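Side-chain contacts in putative transcriptional regulator, sugar-binding family (PDB 3NZE), which probably binds DNA and a sugar effector to regulate transcription, as a member of the SorC family of sugar-responsive regulators: residues D186-V189 / V195-R198; G172-E177 / V189-T194; P10-Q15 / L253-A258; Q15-N18 / D23-V26; R48-L53 / S111-R116. All blocks are in the same frame, centred on the assembly; numbering follows the deposited sequence.

Interaction 1: residues D186-V189 / V195-R198; sequences DDVV and VFFR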
# COMPACT_ATOMS: atom_id res chain seq x y z
N ASP A 186 2.86 -18.29 10.83
CA ASP A 186 2.13 -18.51 9.58
C ASP A 186 2.95 -18.17 8.33
O ASP A 186 2.38 -18.01 7.25
CB ASP A 186 0.83 -17.70 9.58
CG ASP A 186 -0.13 -18.13 10.67
OD1 ASP A 186 -0.81 -17.26 11.25
OD2 ASP A 186 -0.21 -19.34 10.95
N ASP A 187 4.27 -18.08 8.48
CA ASP A 187 5.17 -17.68 7.39
C ASP A 187 4.74 -16.37 6.72
O ASP A 187 4.85 -16.23 5.50
CB ASP A 187 5.33 -18.78 6.33
CG ASP A 187 6.49 -18.49 5.35
OD1 ASP A 187 7.63 -18.87 5.68
OD2 ASP A 187 6.26 -17.89 4.27
N VAL A 188 4.25 -15.42 7.51
CA VAL A 188 3.85 -14.13 6.96
C VAL A 188 5.08 -13.30 6.62
O VAL A 188 6.04 -13.26 7.39
CB VAL A 188 2.95 -13.37 7.95
CG1 VAL A 188 2.69 -11.93 7.46
CG2 VAL A 188 1.64 -14.13 8.15
N VAL A 189 5.08 -12.66 5.45
CA VAL A 189 6.24 -11.87 5.03
C VAL A 189 5.95 -10.38 4.90
O VAL A 189 6.87 -9.57 4.78
CB VAL A 189 6.88 -12.39 3.71
CG1 VAL A 189 7.35 -13.82 3.88
CG2 VAL A 189 5.89 -12.31 2.57
N VAL A 195 -3.55 -6.15 5.41
CA VAL A 195 -3.92 -7.53 5.14
C VAL A 195 -2.67 -8.31 4.76
O VAL A 195 -2.00 -8.00 3.77
CB VAL A 195 -4.97 -7.67 4.01
CG1 VAL A 195 -5.42 -9.13 3.85
CG2 VAL A 195 -6.18 -6.78 4.28
N PHE A 196 -2.35 -9.32 5.56
CA PHE A 196 -1.07 -10.01 5.47
C PHE A 196 -1.06 -11.16 4.47
O PHE A 196 -2.11 -11.73 4.14
CB PHE A 196 -0.69 -10.53 6.85
CG PHE A 196 -0.51 -9.43 7.87
CD1 PHE A 196 0.75 -8.90 8.10
CD2 PHE A 196 -1.60 -8.91 8.56
CE1 PHE A 196 0.92 -7.87 9.02
CE2 PHE A 196 -1.43 -7.89 9.48
CZ PHE A 196 -0.16 -7.37 9.71
N PHE A 197 0.13 -11.49 3.99
CA PHE A 197 0.31 -12.62 3.06
C PHE A 197 1.62 -13.35 3.31
O PHE A 197 2.52 -12.82 3.97
CB PHE A 197 0.27 -12.11 1.62
CG PHE A 197 1.13 -10.90 1.40
CD1 PHE A 197 2.51 -11.01 1.37
CD2 PHE A 197 0.55 -9.65 1.24
CE1 PHE A 197 3.32 -9.90 1.16
CE2 PHE A 197 1.35 -8.52 1.04
CZ PHE A 197 2.74 -8.65 1.00
N ARG A 198 1.72 -14.57 2.78
CA ARG A 198 2.92 -15.41 2.90
C ARG A 198 3.84 -15.20 1.70
O ARG A 198 3.52 -14.44 0.79
CB ARG A 198 2.54 -16.89 3.02
CG ARG A 198 1.59 -17.20 4.19
CD ARG A 198 1.31 -18.70 4.29
NE ARG A 198 0.35 -19.02 5.35
CZ ARG A 198 -0.98 -18.95 5.21
NH1 ARG A 198 -1.51 -18.57 4.05
NH2 ARG A 198 -1.77 -19.26 6.23
O HOH W 1 -0.39 -20.65 8.37
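R198 lays its side chain along the backbone of D186 and D187, where the chain leaves helix 177-185 and enters the antiparallel beta hairpin of strands 188-192 and 195-198. The hairpin is joined here by a nearly straight bond from V189 N to F197 O (3.0 Å, angle at the hydrogen 170°), which meets the oxygen in the carbonyl plane. F197 O also receives V188 CA as a C-H donor at 3.5 Å, and R198 CA does the same for D187 O. Beside this backbone bond V188 CG1 packs obliquely on F196 CD1 at 3.7 Å. V189 CG2 instead meets the F197 ring at its edge, 3.8 Å from CE1; a chi1 of 47° folds that ring back to the valine although the side chain sets out away from the other strand.

The R198 chain is extended from CG to NE and brings NE to 3.0 Å from D186 O. Its terminal nitrogens are held beyond the hairpin, NH1 by S202 OG and NH2 by D204 O. With the guanidinium gone, as in an alanine, S202 OG and D204 O would probably lose their partner and the D186-D187 backbone its cover.

Further out, the turn is set by a Schellman motif: D187, at positive phi, is the C-prime residue, with V188 N bonded to L183 O and D187 N to A184 O. A water lying in the guanidinium plane accepts from R198 NH2 and donates to D186 OD2, each at 2.9 Å.

Interaction 2: residues G172-E177 / V189-T194; sequences GGYLDE and VGDVAT
Y174 points the hydroxyl end of its ring at T194, and the two side chains meet at a slant. The methyl T194 CG2 lies 3.4 Å from Y174 OH and 3.7 Å from Y174 CZ. T194 CB also lies close to the phenol oxygen. With chi1 at 54°, Y174 CG sits between its own backbone N and carbonyl carbon, which sends the ring from the loop before helix 177-185 across to the turn that follows strand 188-192.

D191 stands farther off, its OD1 4.2 Å from Y174 OH. A water bridges the two, 2.9 Å from Y174 OH and donating to D191 OD1, an oxygen that is also hydrogen-bonded to Y170 OH. The other carboxylate oxygen, D191 OD2, accepts from T194 N at 2.8 Å on its anti side, 30° out of the carboxylate plane. T194 OG1 turns from the tyrosine, donating to A193 O and pairing with S212 OG.

A leucine in place of Y174 would probably leave the water without its phenol partner and open a gap beside the T194 methyl. F125, stacked on the Y174 ring, and F196 complete the surroundings.

The side chain of Y174 is about 12 Å from that of T96, a calcium-binding residue of this protein, although no calcium is bound to this chain. The bond from D191 OD2 to T194 N is an Asx motif, and it spans the turn between strands 188-192 and 195-198.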
# COMPACT_ATOMS: atom_id res chain seq x y z
N GLY A 172 3.31 0.61 11.59
CA GLY A 172 1.96 1.05 11.89
C GLY A 172 1.69 1.02 13.38
O GLY A 172 0.74 1.64 13.85
N GLY A 173 2.53 0.30 14.11
CA GLY A 173 2.44 0.27 15.56
C GLY A 173 1.11 -0.22 16.09
O GLY A 173 0.67 0.21 17.15
N TYR A 174 0.45 -1.11 15.36
CA TYR A 174 -0.84 -1.63 15.80
C TYR A 174 -0.80 -3.08 16.30
O TYR A 174 -1.82 -3.62 16.75
CB TYR A 174 -1.90 -1.46 14.70
CG TYR A 174 -1.52 -2.05 13.36
CD1 TYR A 174 -1.12 -1.24 12.30
CD2 TYR A 174 -1.58 -3.43 13.14
CE1 TYR A 174 -0.78 -1.77 11.07
CE2 TYR A 174 -1.24 -3.97 11.90
CZ TYR A 174 -0.84 -3.14 10.88
OH TYR A 174 -0.51 -3.67 9.65
N LEU A 175 0.36 -3.72 16.21
CA LEU A 175 0.54 -5.07 16.74
C LEU A 175 1.37 -5.07 18.02
O LEU A 175 2.32 -4.31 18.15
CB LEU A 175 1.22 -5.98 15.70
CG LEU A 175 0.52 -6.19 14.36
CD1 LEU A 175 1.32 -7.16 13.50
CD2 LEU A 175 -0.89 -6.70 14.56
N ASP A 176 1.00 -5.92 18.97
CA ASP A 176 1.84 -6.11 20.16
C ASP A 176 2.80 -7.29 19.93
O ASP A 176 2.80 -7.89 18.86
CB ASP A 176 0.99 -6.30 21.42
CG ASP A 176 0.06 -7.49 21.33
OD1 ASP A 176 -0.98 -7.48 22.03
OD2 ASP A 176 0.35 -8.44 20.57
N GLU A 177 3.61 -7.60 20.94
CA GLU A 177 4.68 -8.59 20.75
C GLU A 177 4.16 -9.99 20.43
O GLU A 177 4.73 -10.69 19.59
CB GLU A 177 5.63 -8.61 21.95
CG GLU A 177 4.96 -8.82 23.29
CD GLU A 177 5.96 -8.97 24.42
OE1 GLU A 177 6.53 -7.95 24.86
OE2 GLU A 177 6.17 -10.12 24.87
N VAL A 189 5.08 -12.66 5.45
CA VAL A 189 6.24 -11.87 5.03
C VAL A 189 5.95 -10.38 4.90
O VAL A 189 6.87 -9.57 4.78
CB VAL A 189 6.88 -12.39 3.71
CG1 VAL A 189 7.35 -13.82 3.88
CG2 VAL A 189 5.89 -12.31 2.57
N GLY A 190 4.67 -10.00 4.92
CA GLY A 190 4.32 -8.62 4.69
C GLY A 190 2.83 -8.37 4.59
O GLY A 190 2.01 -9.27 4.85
N ASP A 191 2.46 -7.15 4.21
CA ASP A 191 1.05 -6.79 4.13
C ASP A 191 0.82 -5.72 3.10
O ASP A 191 1.72 -4.96 2.75
CB ASP A 191 0.51 -6.30 5.49
CG ASP A 191 0.83 -4.81 5.76
OD1 ASP A 191 1.90 -4.53 6.34
OD2 ASP A 191 0.01 -3.93 5.41
N VAL A 192 -0.40 -5.68 2.59
CA VAL A 192 -0.89 -4.52 1.89
C VAL A 192 -2.16 -4.09 2.59
O VAL A 192 -3.06 -4.91 2.81
CB VAL A 192 -1.19 -4.83 0.43
CG1 VAL A 192 -2.09 -3.76 -0.16
CG2 VAL A 192 0.12 -4.92 -0.34
N ALA A 193 -2.23 -2.81 2.96
CA ALA A 193 -3.41 -2.25 3.63
C ALA A 193 -3.76 -2.98 4.94
O ALA A 193 -4.93 -3.04 5.33
CB ALA A 193 -4.61 -2.24 2.67
N THR A 194 -2.74 -3.51 5.59
CA THR A 194 -2.85 -4.28 6.83
C THR A 194 -3.44 -5.68 6.66
O THR A 194 -3.79 -6.34 7.64
CB THR A 194 -3.55 -3.50 8.01
OG1 THR A 194 -4.98 -3.54 7.86
CG2 THR A 194 -3.06 -2.06 8.07
O HOH W 2 1.57 -2.24 8.28

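Interaction 3: residues P10-Q15 / L253-A258; sequences PELESQ and LDEASA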
# COMPACT_ATOMS: atom_id res chain seq x y z
N PRO A 10 16.40 1.27 -16.85
CA PRO A 10 15.59 0.67 -17.91
C PRO A 10 15.83 -0.83 -18.08
O PRO A 10 14.90 -1.56 -18.41
CB PRO A 10 16.03 1.43 -19.16
CG PRO A 10 16.46 2.76 -18.64
CD PRO A 10 17.11 2.47 -17.32
N GLU A 11 17.06 -1.29 -17.86
CA GLU A 11 17.34 -2.72 -17.99
C GLU A 11 16.71 -3.47 -16.82
O GLU A 11 16.17 -4.57 -16.98
CB GLU A 11 18.85 -2.99 -18.08
CG GLU A 11 19.47 -2.52 -19.40
CD GLU A 11 20.98 -2.70 -19.43
OE1 GLU A 11 21.67 -2.25 -18.48
OE2 GLU A 11 21.49 -3.27 -20.42
N LEU A 12 16.77 -2.87 -15.64
CA LEU A 12 16.11 -3.45 -14.47
C LEU A 12 14.59 -3.48 -14.66
O LEU A 12 13.93 -4.43 -14.24
CB LEU A 12 16.49 -2.69 -13.19
CG LEU A 12 17.96 -2.86 -12.79
CD1 LEU A 12 18.38 -1.80 -11.76
CD2 LEU A 12 18.21 -4.25 -12.24
N GLU A 13 14.04 -2.44 -15.30
CA GLU A 13 12.60 -2.40 -15.55
C GLU A 13 12.23 -3.58 -16.44
O GLU A 13 11.25 -4.28 -16.19
CB GLU A 13 12.19 -1.08 -16.20
CG GLU A 13 12.30 0.08 -15.23
CD GLU A 13 12.15 1.44 -15.88
OE1 GLU A 13 12.06 1.52 -17.13
OE2 GLU A 13 12.12 2.45 -15.14
N SER A 14 13.03 -3.80 -17.48
CA SER A 14 12.76 -4.89 -18.40
C SER A 14 12.77 -6.22 -17.68
O SER A 14 11.89 -7.06 -17.87
CB SER A 14 13.79 -4.91 -19.53
OG SER A 14 13.48 -5.95 -20.43
N GLN A 15 13.78 -6.43 -16.83
CA GLN A 15 13.89 -7.68 -16.11
C GLN A 15 12.70 -7.92 -15.19
O GLN A 15 12.16 -9.02 -15.15
CB GLN A 15 15.22 -7.76 -15.36
CG GLN A 15 16.42 -7.77 -16.31
CD GLN A 15 17.74 -7.45 -15.64
OE1 GLN A 15 17.99 -7.85 -14.50
NE2 GLN A 15 18.61 -6.74 -16.36
N LEU A 253 9.67 1.58 -7.59
CA LEU A 253 10.60 1.22 -6.52
C LEU A 253 11.99 1.76 -6.79
O LEU A 253 12.32 2.10 -7.93
CB LEU A 253 10.65 -0.29 -6.31
CG LEU A 253 11.50 -1.16 -7.25
CD1 LEU A 253 11.54 -2.60 -6.76
CD2 LEU A 253 11.02 -1.11 -8.70
N ASP A 254 12.81 1.84 -5.75
CA ASP A 254 14.15 2.40 -5.90
C ASP A 254 15.09 1.38 -6.51
O ASP A 254 14.86 0.17 -6.43
CB ASP A 254 14.70 2.85 -4.55
CG ASP A 254 14.86 1.70 -3.58
OD1 ASP A 254 13.83 1.21 -3.08
OD2 ASP A 254 16.02 1.30 -3.33
N GLU A 255 16.17 1.89 -7.10
CA GLU A 255 17.17 1.09 -7.79
C GLU A 255 17.70 -0.06 -6.94
O GLU A 255 17.80 -1.18 -7.42
CB GLU A 255 18.32 2.01 -8.22
CG GLU A 255 19.46 1.34 -8.95
CD GLU A 255 20.57 2.32 -9.29
OE1 GLU A 255 20.33 3.54 -9.22
OE2 GLU A 255 21.69 1.87 -9.62
N ALA A 256 18.05 0.21 -5.68
CA ALA A 256 18.59 -0.85 -4.84
C ALA A 256 17.59 -1.99 -4.62
O ALA A 256 17.96 -3.16 -4.69
CB ALA A 256 19.07 -0.30 -3.51
N SER A 257 16.34 -1.63 -4.35
CA SER A 257 15.29 -2.63 -4.20
C SER A 257 15.10 -3.42 -5.49
O SER A 257 14.87 -4.62 -5.44
CB SER A 257 13.95 -1.98 -3.81
OG SER A 257 14.02 -1.36 -2.53
N ALA A 258 15.22 -2.76 -6.64
CA ALA A 258 15.01 -3.45 -7.91
C ALA A 258 16.12 -4.46 -8.15
O ALA A 258 15.87 -5.56 -8.65
CB ALA A 258 14.93 -2.46 -9.06
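L12 faces A258 across the seam between helix 9-20 and the C-terminal helix 255-261, and these two buried residues make the inner, better covered part of the contact. L12 CB and A258 CB are 4.4 Å apart, and the backbones come to 6.7 Å between L12 CA and A258 CA. The alanine, with only a methyl group, is consistent with the close approach of the helices at this point, and V26 of strand 23-27 also packs on it.

The other part is less covered and lies toward solvent. There L12 CD1 reaches the aliphatic part of E255, 4.3 Å from E255 CG, while the carboxylate of this partly exposed residue lies farther from the leucine. E255 OE2 makes a salt bridge with R259, one turn farther along the same helix, and R259 packs on L12 as well. The leucine is thus bordered by E255 CG and by the side chain of R259. The contact is purely apolar and small, some 113 Å² summed over both segments.

The start of helix 255-261 is capped by a polar cluster on the side remote from L12. D254 is the N-cap: its OD2 accepts from S257 N at 3.1 Å, reached from above the carboxylate plane, and its OD1 accepts from S257 OG at 2.6 Å on the syn side. D254 OD1 is further bonded to G232 N. A parallel strand leading straight into an N-capped helix is a beta-alpha unit, consistent with the Rossmann-like class to which this sugar-binding domain is assigned.

Interaction 4: residues Q15-N18 / D23-V26; sequences QIRN and DVHV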
# COMPACT_ATOMS: atom_id res chain seq x y z
N GLN A 15 13.78 -6.43 -16.83
CA GLN A 15 13.89 -7.68 -16.11
C GLN A 15 12.70 -7.92 -15.19
O GLN A 15 12.16 -9.02 -15.15
CB GLN A 15 15.22 -7.76 -15.36
CG GLN A 15 16.42 -7.77 -16.31
CD GLN A 15 17.74 -7.45 -15.64
OE1 GLN A 15 17.99 -7.85 -14.50
NE2 GLN A 15 18.61 -6.74 -16.36
N ILE A 16 12.30 -6.89 -14.44
CA ILE A 16 11.17 -7.02 -13.54
C ILE A 16 9.86 -7.22 -14.31
O ILE A 16 9.03 -8.05 -13.92
CB ILE A 16 11.08 -5.79 -12.61
CG1 ILE A 16 12.29 -5.78 -11.68
CG2 ILE A 16 9.77 -5.79 -11.83
CD1 ILE A 16 12.51 -4.45 -10.94
N ARG A 17 9.67 -6.47 -15.39
CA ARG A 17 8.49 -6.65 -16.24
C ARG A 17 8.35 -8.10 -16.68
O ARG A 17 7.28 -8.71 -16.59
CB ARG A 17 8.60 -5.79 -17.51
CG ARG A 17 7.78 -4.52 -17.50
CD ARG A 17 7.53 -4.04 -18.92
NE ARG A 17 8.76 -3.91 -19.69
CZ ARG A 17 9.57 -2.85 -19.67
NH1 ARG A 17 10.66 -2.82 -20.42
NH2 ARG A 17 9.29 -1.82 -18.89
N ASN A 18 9.45 -8.66 -17.17
CA ASN A 18 9.42 -10.01 -17.71
C ASN A 18 9.28 -11.09 -16.65
O ASN A 18 8.63 -12.11 -16.86
CB ASN A 18 10.66 -10.27 -18.59
CG ASN A 18 10.59 -9.51 -19.90
OD1 ASN A 18 9.50 -9.22 -20.39
ND2 ASN A 18 11.75 -9.16 -20.46
N ASP A 23 3.91 -3.66 -14.86
CA ASP A 23 4.59 -2.50 -15.41
C ASP A 23 5.40 -1.90 -14.27
O ASP A 23 5.01 -1.98 -13.10
CB ASP A 23 3.59 -1.51 -16.03
CG ASP A 23 3.12 -1.97 -17.42
OD1 ASP A 23 3.92 -1.85 -18.37
OD2 ASP A 23 1.99 -2.47 -17.55
N VAL A 24 6.56 -1.33 -14.59
CA VAL A 24 7.48 -0.90 -13.54
C VAL A 24 8.29 0.34 -13.89
O VAL A 24 8.68 0.54 -15.05
CB VAL A 24 8.44 -2.06 -13.16
CG1 VAL A 24 9.17 -2.55 -14.38
CG2 VAL A 24 9.42 -1.64 -12.06
N HIS A 25 8.51 1.17 -12.88
CA HIS A 25 9.39 2.32 -12.96
C HIS A 25 10.45 2.17 -11.87
O HIS A 25 10.13 2.13 -10.68
CB HIS A 25 8.62 3.63 -12.73
CG HIS A 25 7.76 4.02 -13.89
ND1 HIS A 25 6.46 3.59 -14.03
CD2 HIS A 25 8.02 4.80 -14.97
CE1 HIS A 25 5.95 4.09 -15.14
NE2 HIS A 25 6.88 4.82 -15.73
N VAL A 26 11.70 2.08 -12.30
CA VAL A 26 12.82 1.98 -11.37
C VAL A 26 13.42 3.37 -11.23
O VAL A 26 13.78 4.00 -12.21
CB VAL A 26 13.88 0.98 -11.88
CG1 VAL A 26 15.14 1.05 -11.04
CG2 VAL A 26 13.31 -0.44 -11.85
O HOH W 3 6.85 -1.03 -17.57
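I16 crosses V24 at about a right angle, its CB and CG2 set against the valine methyls, with I16 CB 4.2 Å from V24 CG1. The far end of the isoleucine goes to the next inward-facing valine, I16 CD1 lying 4.2 Å from V26 CG2. With chi1 of V24 at 56°, CG1 is wedged between its own backbone N and carbonyl carbon and turned toward the helix, where it also meets R17 CG at 3.9 Å.

R17 covers the outer border. Its chain bends at chi3 (-53°), and NH2 donates to a water in the guanidinium plane at 2.9 Å. That water accepts from V24 N at 3.0 Å and donates to D23 OD1 at 3.1 Å, so it joins helix and strand at the solvent edge. R17 NH2 and D23 OD1 lie 5.4 Å apart, not in contact but linked through the water; any direct attraction is probably modest.

Helix 9-20 thus packs against one face of strand 23-27, which follows it after a short turn. On that face A258 and L261 of helix 255-261 close over I16, and L253 of the parallel neighbour 250-254 lies beside V24 and V26; H25 faces helix 35-50 on the other.

Interaction 5: residues R48-L53 / S111-R116; sequences RTIGPL and SAYGAR
The ends of two helices, 35-50 and 99-113, meet here through a single tyrosine in the alpha/beta domain. Y113, the last residue of helix 99-113, sends its ring out so that the hydroxyl end touches the other helix terminus: Y113 OH is 3.8 Å from G51 CA and 3.9 Å from I50 CG2. The isoleucine and tyrosine side chains cross at about a right angle, and the isoleucine touches the phenol oxygen with its CG2 branch, which lies anti to its backbone N. At G51 it is the bare CA that the oxygen meets.

One ring face is covered by A112, whose CB sits over the ring centre, 4.0 Å above the plane. With chi1 at -59°, the Y113 ring leaves beside its backbone N, the side on which A112 lies. The contact buries just 83 Å², and it is a matter of van der Waals packing, with I50 and Y113 buried.

Residues 51-53 keep helical backbone angles, with L53 N bonded to I50 O at 2.9 Å, whereas G114 leaves the helix with positive phi. K78, bonded to G51 O, also packs on Y113 together with L75 and V54, while I50 rests on I227 of strand 225-230 in the central sheet.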
# COMPACT_ATOMS: atom_id res chain seq x y z
N ARG A 48 4.22 11.04 -10.22
CA ARG A 48 4.23 11.29 -11.65
C ARG A 48 3.50 10.18 -12.39
O ARG A 48 2.79 10.43 -13.37
CB ARG A 48 5.67 11.43 -12.16
CG ARG A 48 5.77 11.44 -13.67
CD ARG A 48 7.15 11.85 -14.14
NE ARG A 48 7.41 13.26 -13.87
CZ ARG A 48 8.36 13.97 -14.47
NH1 ARG A 48 9.14 13.39 -15.37
NH2 ARG A 48 8.52 15.25 -14.17
N THR A 49 3.66 8.95 -11.92
CA THR A 49 3.01 7.80 -12.54
C THR A 49 1.51 7.73 -12.24
O THR A 49 0.71 7.34 -13.10
CB THR A 49 3.72 6.50 -12.14
OG1 THR A 49 5.05 6.52 -12.67
CG2 THR A 49 2.96 5.29 -12.67
N ILE A 50 1.13 8.11 -11.03
CA ILE A 50 -0.26 8.09 -10.59
C ILE A 50 -1.15 9.10 -11.33
O ILE A 50 -2.31 8.81 -11.64
CB ILE A 50 -0.34 8.37 -9.09
CG1 ILE A 50 0.15 7.16 -8.30
CG2 ILE A 50 -1.77 8.75 -8.68
CD1 ILE A 50 0.37 7.45 -6.82
N GLY A 51 -0.62 10.29 -11.59
CA GLY A 51 -1.39 11.37 -12.17
C GLY A 51 -2.27 11.02 -13.37
O GLY A 51 -3.48 11.25 -13.34
N PRO A 52 -1.66 10.48 -14.43
CA PRO A 52 -2.38 10.09 -15.65
C PRO A 52 -3.47 9.04 -15.39
O PRO A 52 -4.37 8.89 -16.21
CB PRO A 52 -1.28 9.49 -16.52
CG PRO A 52 -0.03 10.12 -16.04
CD PRO A 52 -0.20 10.33 -14.57
N LEU A 53 -3.39 8.34 -14.27
CA LEU A 53 -4.33 7.26 -13.99
C LEU A 53 -5.52 7.75 -13.17
O LEU A 53 -6.47 7.00 -12.95
CB LEU A 53 -3.64 6.10 -13.26
CG LEU A 53 -2.38 5.58 -13.95
CD1 LEU A 53 -1.79 4.41 -13.19
CD2 LEU A 53 -2.68 5.18 -15.39
N SER A 111 -7.34 17.37 -2.48
CA SER A 111 -7.00 18.71 -2.96
C SER A 111 -6.32 18.67 -4.33
O SER A 111 -6.57 19.53 -5.18
CB SER A 111 -6.08 19.42 -1.96
OG SER A 111 -6.79 19.79 -0.80
N ALA A 112 -5.46 17.68 -4.54
CA ALA A 112 -4.74 17.58 -5.81
C ALA A 112 -5.69 17.36 -6.98
O ALA A 112 -5.45 17.86 -8.08
CB ALA A 112 -3.70 16.49 -5.76
N TYR A 113 -6.78 16.63 -6.73
CA TYR A 113 -7.66 16.20 -7.82
C TYR A 113 -9.07 16.80 -7.81
O TYR A 113 -9.88 16.50 -8.69
CB TYR A 113 -7.70 14.67 -7.88
CG TYR A 113 -6.32 14.10 -8.10
CD1 TYR A 113 -5.61 14.39 -9.26
CD2 TYR A 113 -5.71 13.30 -7.14
CE1 TYR A 113 -4.35 13.90 -9.47
CE2 TYR A 113 -4.44 12.79 -7.34
CZ TYR A 113 -3.76 13.10 -8.51
OH TYR A 113 -2.50 12.61 -8.71
N GLY A 114 -9.34 17.65 -6.83
CA GLY A 114 -10.67 18.21 -6.66
C GLY A 114 -11.69 17.11 -6.40
O GLY A 114 -12.85 17.22 -6.79
N ALA A 115 -11.23 16.06 -5.73
CA ALA A 115 -12.05 14.88 -5.46
C ALA A 115 -12.62 14.95 -4.05
O ALA A 115 -11.98 15.44 -3.14
CB ALA A 115 -11.22 13.62 -5.62
N ARG A 116 -13.83 14.42 -3.88
CA ARG A 116 -14.41 14.34 -2.55
C ARG A 116 -13.70 13.27 -1.74
O ARG A 116 -13.40 12.19 -2.25
CB ARG A 116 -15.90 14.03 -2.62
CG ARG A 116 -16.56 14.05 -1.24
CD ARG A 116 -18.06 13.82 -1.33
NE ARG A 116 -18.40 12.40 -1.31
CZ ARG A 116 -18.95 11.74 -2.32
NH1 ARG A 116 -19.22 12.37 -3.46
NH2 ARG A 116 -19.24 10.45 -2.19

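From the N terminus, helix 9-20 begins both interaction 3 and interaction 4, which share Q15 and touch. Interaction 4 closes a tight helix-to-strand turn, whereas interaction 3 spans almost the whole chain to bring its C-terminal helix back beside the first. Within that long loop interaction 5 comes first, joining the ends of helices 35-50 and 99-113, and H25 of interaction 4 packs on T49 at its margin. Interaction 2 then closes the excursion through helix 177-185; interaction 1, which closes the hairpin, opens before interaction 2 ends, so the two cross, sharing V189. Interactions 1 and 5 lie on opposite sides of the chain's centre, their own centres 31 Å apart.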